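Local structure of sortase (Actinomyces oris, 5UTT) at residues 31-35 with 36-40; 103-107 with 108-112. The protein is probably a class E sortase, a cysteine transpeptidase that cleaves a sorting signal and joins surface proteins to the Gram-positive cell wall. All coordinates share one frame; numbering follows the deposited sequence.

Contact 1: residues 31-35 with 36-40; sequences MLVVP and KWYGV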
ATOM      1  N   MET A  31       8.878   0.913   3.449  1.00 12.84           N
ATOM      2  CA  MET A  31       8.215  -0.192   4.174  1.00 13.30           C
ATOM      3  C   MET A  31       6.751   0.079   4.404  1.00 12.60           C
ATOM      4  O   MET A  31       6.330   1.279   4.571  1.00 12.16           O
ATOM      5  CB  MET A  31       8.896  -0.487   5.511  1.00 14.60           C
ATOM      6  CG  MET A  31      10.121  -1.366   5.402  1.00 15.98           C
ATOM      7  SD  MET A  31      10.911  -1.460   7.022  1.00 18.27           S
ATOM      8  CE  MET A  31      11.833  -2.972   6.763  1.00 17.50           C
ATOM      9  N   LEU A  32       5.951  -0.976   4.298  1.00 11.57           N
ATOM     10  CA  LEU A  32       4.542  -0.868   4.576  1.00 11.31           C
ATOM     11  C   LEU A  32       4.268  -1.236   6.021  1.00 11.15           C
ATOM     12  O   LEU A  32       4.634  -2.314   6.472  1.00 10.83           O
ATOM     13  CB  LEU A  32       3.726  -1.790   3.675  1.00 11.37           C
ATOM     14  CG  LEU A  32       2.204  -1.765   3.762  1.00 11.56           C
ATOM     15  CD1 LEU A  32       1.630  -0.416   3.312  1.00 11.75           C
ATOM     16  CD2 LEU A  32       1.627  -2.922   2.956  1.00 11.70           C
ATOM     17  N   VAL A  33       3.570  -0.368   6.720  1.00 10.82           N
ATOM     18  CA  VAL A  33       3.139  -0.661   8.104  1.00 11.05           C
ATOM     19  C   VAL A  33       1.616  -0.485   8.167  1.00 11.17           C
ATOM     20  O   VAL A  33       1.071   0.573   7.830  1.00 11.02           O
ATOM     21  CB  VAL A  33       3.856   0.234   9.130  1.00 11.43           C
ATOM     22  CG1 VAL A  33       3.278   0.018  10.501  1.00 11.59           C
ATOM     23  CG2 VAL A  33       5.363  -0.020   9.136  1.00 11.68           C
ATOM     24  N   VAL A  34       0.911  -1.526   8.597  1.00 11.14           N
ATOM     25  CA  VAL A  34      -0.539  -1.426   8.774  1.00 11.17           C
ATOM     26  C   VAL A  34      -0.842  -1.732  10.248  1.00 11.61           C
ATOM     27  O   VAL A  34      -0.691  -2.888  10.688  1.00 11.26           O
ATOM     28  CB  VAL A  34      -1.274  -2.376   7.823  1.00 10.97           C
ATOM     29  CG1 VAL A  34      -2.783  -2.305   8.066  1.00 11.06           C
ATOM     30  CG2 VAL A  34      -0.897  -2.104   6.360  1.00 10.76           C
ATOM     31  N   PRO A  35      -1.301  -0.748  11.017  1.00 12.19           N
ATOM     32  CA  PRO A  35      -1.498  -1.004  12.462  1.00 13.24           C
ATOM     33  C   PRO A  35      -2.428  -2.165  12.843  1.00 14.35           C
ATOM     34  O   PRO A  35      -2.201  -2.851  13.843  1.00 15.40           O
ATOM     35  CB  PRO A  35      -2.049   0.327  12.945  1.00 13.20           C
ATOM     36  CG  PRO A  35      -1.389   1.321  12.057  1.00 12.88           C
ATOM     37  CD  PRO A  35      -1.475   0.695  10.702  1.00 12.33           C
ATOM     38  N   LYS A  36      -3.426  -2.454  12.018  1.00 15.21           N
ATOM     39  CA  LYS A  36      -4.258  -3.649  12.258  1.00 16.15           C
ATOM     40  C   LYS A  36      -3.579  -5.006  12.027  1.00 16.02           C
ATOM     41  O   LYS A  36      -4.212  -6.056  12.230  1.00 17.08           O
ATOM     42  CB  LYS A  36      -5.495  -3.585  11.409  1.00 17.16           C
ATOM     43  CG  LYS A  36      -6.512  -2.622  12.007  1.00 19.00           C
ATOM     44  CD  LYS A  36      -7.884  -3.015  11.551  1.00 20.35           C
ATOM     45  CE  LYS A  36      -8.969  -2.427  12.418  1.00 21.75           C
ATOM     46  NZ  LYS A  36     -10.227  -2.537  11.639  1.00 22.73           N
ATOM     47  N   TRP A  37      -2.369  -4.990  11.525  1.00 14.91           N
ATOM     48  CA  TRP A  37      -1.620  -6.205  11.272  1.00 14.82           C
ATOM     49  C   TRP A  37      -0.559  -6.437  12.340  1.00 15.55           C
ATOM     50  O   TRP A  37       0.157  -7.491  12.285  1.00 15.21           O
ATOM     51  CB  TRP A  37      -0.993  -6.198   9.863  1.00 13.95           C
ATOM     52  CG  TRP A  37      -1.991  -6.239   8.739  1.00 13.12           C
ATOM     53  CD1 TRP A  37      -3.344  -6.477   8.844  1.00 12.87           C
ATOM     54  CD2 TRP A  37      -1.736  -6.060   7.338  1.00 12.53           C
ATOM     55  NE1 TRP A  37      -3.933  -6.420   7.636  1.00 12.68           N
ATOM     56  CE2 TRP A  37      -2.993  -6.157   6.682  1.00 12.42           C
ATOM     57  CE3 TRP A  37      -0.591  -5.793   6.572  1.00 12.16           C
ATOM     58  CZ2 TRP A  37      -3.123  -6.033   5.304  1.00 12.36           C
ATOM     59  CZ3 TRP A  37      -0.741  -5.654   5.205  1.00 12.30           C
ATOM     60  CH2 TRP A  37      -2.006  -5.763   4.595  1.00 12.12           C
ATOM     61  N   TYR A  38      -0.469  -5.552  13.334  1.00 15.84           N
ATOM     62  CA  TYR A  38       0.385  -5.819  14.493  1.00 16.97           C
ATOM     63  C   TYR A  38      -0.129  -7.112  15.133  1.00 18.48           C
ATOM     64  O   TYR A  38      -1.316  -7.257  15.405  1.00 20.24           O
ATOM     65  CB  TYR A  38       0.423  -4.683  15.480  1.00 16.44           C
ATOM     66  CG  TYR A  38       1.353  -3.560  15.103  1.00 15.57           C
ATOM     67  CD1 TYR A  38       2.701  -3.798  14.820  1.00 15.15           C
ATOM     68  CD2 TYR A  38       0.898  -2.245  15.067  1.00 15.07           C
ATOM     69  CE1 TYR A  38       3.564  -2.767  14.499  1.00 15.25           C
ATOM     70  CE2 TYR A  38       1.746  -1.210  14.744  1.00 15.15           C
ATOM     71  CZ  TYR A  38       3.072  -1.458  14.479  1.00 14.99           C
ATOM     72  OH  TYR A  38       3.872  -0.395  14.181  1.00 15.07           O
ATOM     73  N   GLY A  39       0.757  -8.081  15.293  1.00 20.15           N
ATOM     74  CA  GLY A  39       0.387  -9.357  15.895  1.00 21.83           C
ATOM     75  C   GLY A  39      -0.038 -10.395  14.879  1.00 22.86           C
ATOM     76  O   GLY A  39      -0.190 -11.573  15.223  1.00 25.66           O
ATOM     77  N   VAL A  40      -0.229  -9.965  13.638  1.00 20.73           N
ATOM     78  CA  VAL A  40      -0.582 -10.816  12.516  1.00 20.97           C
ATOM     79  C   VAL A  40       0.678 -11.166  11.739  1.00 20.26           C
ATOM     80  O   VAL A  40       1.050 -12.346  11.625  1.00 19.91           O
ATOM     81  CB  VAL A  40      -1.620 -10.128  11.598  1.00 20.77           C
ATOM     82  CG1 VAL A  40      -1.963 -11.027  10.412  1.00 21.24           C
ATOM     83  CG2 VAL A  40      -2.845  -9.708  12.401  1.00 21.43           C
TER

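Contact 2: residues 103-107 with 108-112; sequences VSTAK and TWYVF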
ATOM      1  N   VAL A 103       3.105   4.234   4.996  1.00 12.88           N
ATOM      2  CA  VAL A 103       4.339   3.925   4.319  1.00 13.12           C
ATOM      3  C   VAL A 103       5.505   4.687   4.921  1.00 12.96           C
ATOM      4  O   VAL A 103       5.467   5.903   5.070  1.00 12.54           O
ATOM      5  CB  VAL A 103       4.276   4.090   2.782  1.00 13.19           C
ATOM      6  CG1 VAL A 103       5.576   3.602   2.155  1.00 13.39           C
ATOM      7  CG2 VAL A 103       3.045   3.386   2.246  1.00 13.55           C
ATOM      8  N   SER A 104       6.548   3.982   5.278  1.00 13.11           N
ATOM      9  CA  SER A 104       7.757   4.669   5.742  1.00 13.80           C
ATOM     10  C   SER A 104       8.809   4.683   4.625  1.00 13.86           C
ATOM     11  O   SER A 104       9.164   3.642   4.064  1.00 14.22           O
ATOM     12  CB  SER A 104       8.285   4.066   7.036  1.00 14.80           C
ATOM     13  OG  SER A 104       8.819   2.774   6.864  1.00 15.98           O
ATOM     14  N   THR A 105       9.363   5.863   4.368  1.00 13.10           N
ATOM     15  CA  THR A 105      10.530   5.998   3.488  1.00 12.45           C
ATOM     16  C   THR A 105      11.687   6.526   4.316  1.00 11.87           C
ATOM     17  O   THR A 105      11.523   6.809   5.516  1.00 11.68           O
ATOM     18  CB  THR A 105      10.219   6.933   2.311  1.00 12.39           C
ATOM     19  OG1 THR A 105      10.017   8.276   2.772  1.00 12.60           O
ATOM     20  CG2 THR A 105       9.004   6.421   1.543  1.00 12.23           C
ATOM     21  N   ALA A 106      12.854   6.670   3.705  1.00 11.57           N
ATOM     22  CA  ALA A 106      14.020   7.126   4.421  1.00 11.77           C
ATOM     23  C   ALA A 106      13.823   8.489   5.114  1.00 12.28           C
ATOM     24  O   ALA A 106      14.387   8.758   6.180  1.00 12.19           O
ATOM     25  CB  ALA A 106      15.214   7.171   3.504  1.00 11.92           C
ATOM     26  N   LYS A 107      13.050   9.355   4.482  1.00 12.96           N
ATOM     27  CA  LYS A 107      12.851  10.717   4.970  1.00 14.07           C
ATOM     28  C   LYS A 107      11.461  11.020   5.562  1.00 14.12           C
ATOM     29  O   LYS A 107      11.262  11.995   6.319  1.00 14.23           O
ATOM     30  CB  LYS A 107      13.149  11.670   3.791  1.00 14.80           C
ATOM     31  CG  LYS A 107      14.562  11.507   3.250  1.00 16.16           C
ATOM     32  CD  LYS A 107      14.959  12.477   2.124  1.00 17.34           C
ATOM     33  CE  LYS A 107      16.304  12.061   1.547  1.00 18.22           C
ATOM     34  NZ  LYS A 107      16.669  12.706   0.260  1.00 19.25           N
ATOM     35  N   THR A 108      10.486  10.181   5.246  1.00 13.82           N
ATOM     36  CA  THR A 108       9.080  10.553   5.374  1.00 14.20           C
ATOM     37  C   THR A 108       8.148   9.455   5.841  1.00 14.36           C
ATOM     38  O   THR A 108       8.340   8.320   5.481  1.00 13.94           O
ATOM     39  CB  THR A 108       8.553  11.132   4.026  1.00 14.50           C
ATOM     40  OG1 THR A 108       9.438  12.178   3.591  1.00 14.95           O
ATOM     41  CG2 THR A 108       7.090  11.669   4.168  1.00 14.93           C
ATOM     42  N   TRP A 109       7.183   9.784   6.697  1.00 13.51           N
ATOM     43  CA  TRP A 109       6.052   8.890   6.976  1.00 13.67           C
ATOM     44  C   TRP A 109       4.880   9.359   6.154  1.00 14.01           C
ATOM     45  O   TRP A 109       4.464  10.524   6.292  1.00 13.49           O
ATOM     46  CB  TRP A 109       5.659   8.942   8.443  1.00 13.95           C
ATOM     47  CG  TRP A 109       6.663   8.369   9.384  1.00 14.57           C
ATOM     48  CD1 TRP A 109       7.597   9.055  10.094  1.00 14.34           C
ATOM     49  CD2 TRP A 109       6.807   6.986   9.769  1.00 14.51           C
ATOM     50  NE1 TRP A 109       8.348   8.195  10.866  1.00 14.61           N
ATOM     51  CE2 TRP A 109       7.870   6.920  10.694  1.00 14.76           C
ATOM     52  CE3 TRP A 109       6.146   5.807   9.413  1.00 14.89           C
ATOM     53  CZ2 TRP A 109       8.268   5.703  11.279  1.00 15.01           C
ATOM     54  CZ3 TRP A 109       6.538   4.622   9.995  1.00 14.89           C
ATOM     55  CH2 TRP A 109       7.577   4.586  10.920  1.00 14.93           C
ATOM     56  N   TYR A 110       4.329   8.485   5.305  1.00 13.82           N
ATOM     57  CA  TYR A 110       3.093   8.797   4.600  1.00 13.88           C
ATOM     58  C   TYR A 110       1.941   8.031   5.221  1.00 14.10           C
ATOM     59  O   TYR A 110       1.967   6.786   5.268  1.00 13.64           O
ATOM     60  CB  TYR A 110       3.188   8.411   3.144  1.00 14.14           C
ATOM     61  CG  TYR A 110       4.262   9.106   2.351  1.00 14.45           C
ATOM     62  CD1 TYR A 110       5.553   8.596   2.281  1.00 14.45           C
ATOM     63  CD2 TYR A 110       3.979  10.235   1.587  1.00 14.24           C
ATOM     64  CE1 TYR A 110       6.517   9.193   1.526  1.00 14.82           C
ATOM     65  CE2 TYR A 110       4.959  10.842   0.844  1.00 14.96           C
ATOM     66  CZ  TYR A 110       6.219  10.321   0.794  1.00 15.18           C
ATOM     67  OH  TYR A 110       7.188  10.926   0.059  1.00 17.01           O
ATOM     68  N   VAL A 111       0.934   8.775   5.682  1.00 13.89           N
ATOM     69  CA  VAL A 111      -0.208   8.136   6.319  1.00 14.23           C
ATOM     70  C   VAL A 111      -1.487   8.343   5.488  1.00 13.68           C
ATOM     71  O   VAL A 111      -1.950   9.497   5.226  1.00 13.62           O
ATOM     72  CB  VAL A 111      -0.436   8.589   7.787  1.00 15.17           C
ATOM     73  CG1 VAL A 111      -1.694   7.932   8.338  1.00 15.61           C
ATOM     74  CG2 VAL A 111       0.759   8.343   8.710  1.00 15.85           C
ATOM     75  N   PHE A 112      -2.065   7.201   5.107  1.00 12.53           N
ATOM     76  CA  PHE A 112      -3.294   7.091   4.335  1.00 12.41           C
ATOM     77  C   PHE A 112      -4.397   6.500   5.210  1.00 12.98           C
ATOM     78  O   PHE A 112      -4.146   5.689   6.131  1.00 12.70           O
ATOM     79  CB  PHE A 112      -3.091   6.225   3.073  1.00 11.90           C
ATOM     80  CG  PHE A 112      -2.001   6.686   2.175  1.00 11.46           C
ATOM     81  CD1 PHE A 112      -0.648   6.396   2.448  1.00 11.51           C
ATOM     82  CD2 PHE A 112      -2.290   7.344   0.996  1.00 11.18           C
ATOM     83  CE1 PHE A 112       0.350   6.815   1.577  1.00 11.53           C
ATOM     84  CE2 PHE A 112      -1.300   7.787   0.139  1.00 11.35           C
ATOM     85  CZ  PHE A 112       0.036   7.530   0.419  1.00 11.43           C
TER
HETATM   86  O   HOH W   1      10.257  14.235   5.043  1.00 30.90           O

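Contact 1: residues 31-35 with 36-40
The indole of Trp-37 carries the side chain of Val-34 over one of its faces, in a 3-10 turn that follows strand 28-33 of the sortase beta-barrel. Val-34 CB sits above the plane toward the rim, 3.7 Å from CE3 of Trp-37, while Val-34 CG2 makes a CH-pi contact with the six-membered ring, 4.0 Å from its centroid. With CG of Trp-37 anti to its own carbonyl carbon (chi1 -66°), the indole runs back alongside the strand, with Val-34 over its face, instead of following the chain onward. Leu-32 adds a looser apolar contact, its CD2 4.3 Å from CZ3 of Trp-37, and Leu-146 of strand 142-150 also packs on the indole. At the pyrrole end, NE1 of Trp-37 is bonded to the carbonyl of Arg-91.

The phenol of Tyr-38 runs back along Pro-35 to reach Val-33, whose CG1 lies 3.8 Å from the Tyr-38 OH; that hydroxyl is also hydrogen-bonded to Leu-184 N. Lys-36 leads away from the turn to a salt bridge with Asp-99.

Two backbone bonds hold the turn. Trp-37 N donates to Val-34 O at 2.8 Å, and Asn-43 ND2 bonds to the same oxygen. The next bond is longer: Tyr-38 N reaches Pro-35 O at 3.2 Å.

Contact 2: residues 103-107 with 108-112
Val-103 and Tyr-110 face each other as an antiparallel hydrogen-bonded pair, and their two backbone bonds set the register. Val-103 N donates to Tyr-110 O, and Tyr-110 N returns the bond to Val-103 O at 2.8 Å. Nearer the turn, Thr-105 N donates almost straight to Thr-108 O, 2.9 Å away with an N-H...O angle of 175°. Thr-105 OG1, tucked between its backbone N and carbonyl carbon (chi1 67°), lies 3.2 Å from that same Thr-108 O. A water bridges Lys-107 O and Thr-108 OG1. The hydroxyl of Tyr-110 goes on to Pro-18 O.

Contacts on the rings form the second group. Ser-104 and Trp-109 make a non-hydrogen-bonded pair with side chains on the same face of the sheet; there the indole leans across to the neighbouring strand and takes Ser-104 CB over one of its faces, 3.5 Å from CZ3 of Trp-109. It is a CH-pi contact, with CB 28° off the normal of the six-membered ring. Arg-175 and Arg-179 also touch this indole. The phenol of Tyr-110, on the sheet face it shares with Val-103, has Thr-108 CG2 above its plane, while Thr-105 CG2 meets its edge, 3.7 Å from CE1 of Tyr-110.

Apolar packing continues along the face of Val-103 and Tyr-110: Val-103 CG2 lies 4.4 Å from CE1 of Phe-112, and Ile-144 of strand 142-150 touches both Val-103 and Phe-112.

Together these contacts close a tight antiparallel beta-hairpin, strands 100-104 and 108-120, in the mixed sheet of the sortase domain.

Contact 1 comes first along the chain and closes before contact 2 opens; their centres lie 14 Å apart. Both belong to the sortase domain and to one sheet, in which strands 28-33 and 100-104 are neighbours. The two meet directly there: Met-31 O accepts a probable hydrogen bond from Ser-104 N at 2.8 Å, and Leu-32 CD1 packs against Val-103 CG2. Strand 100-104, last in sheet order, pairs on one side with 108-120 and on the other with 28-33, the first strand, so the sheet closes on itself, as in the sortase beta-barrel. Contact 1 is where the chain leaves this closing seam, contact 2 the hairpin turn beside it.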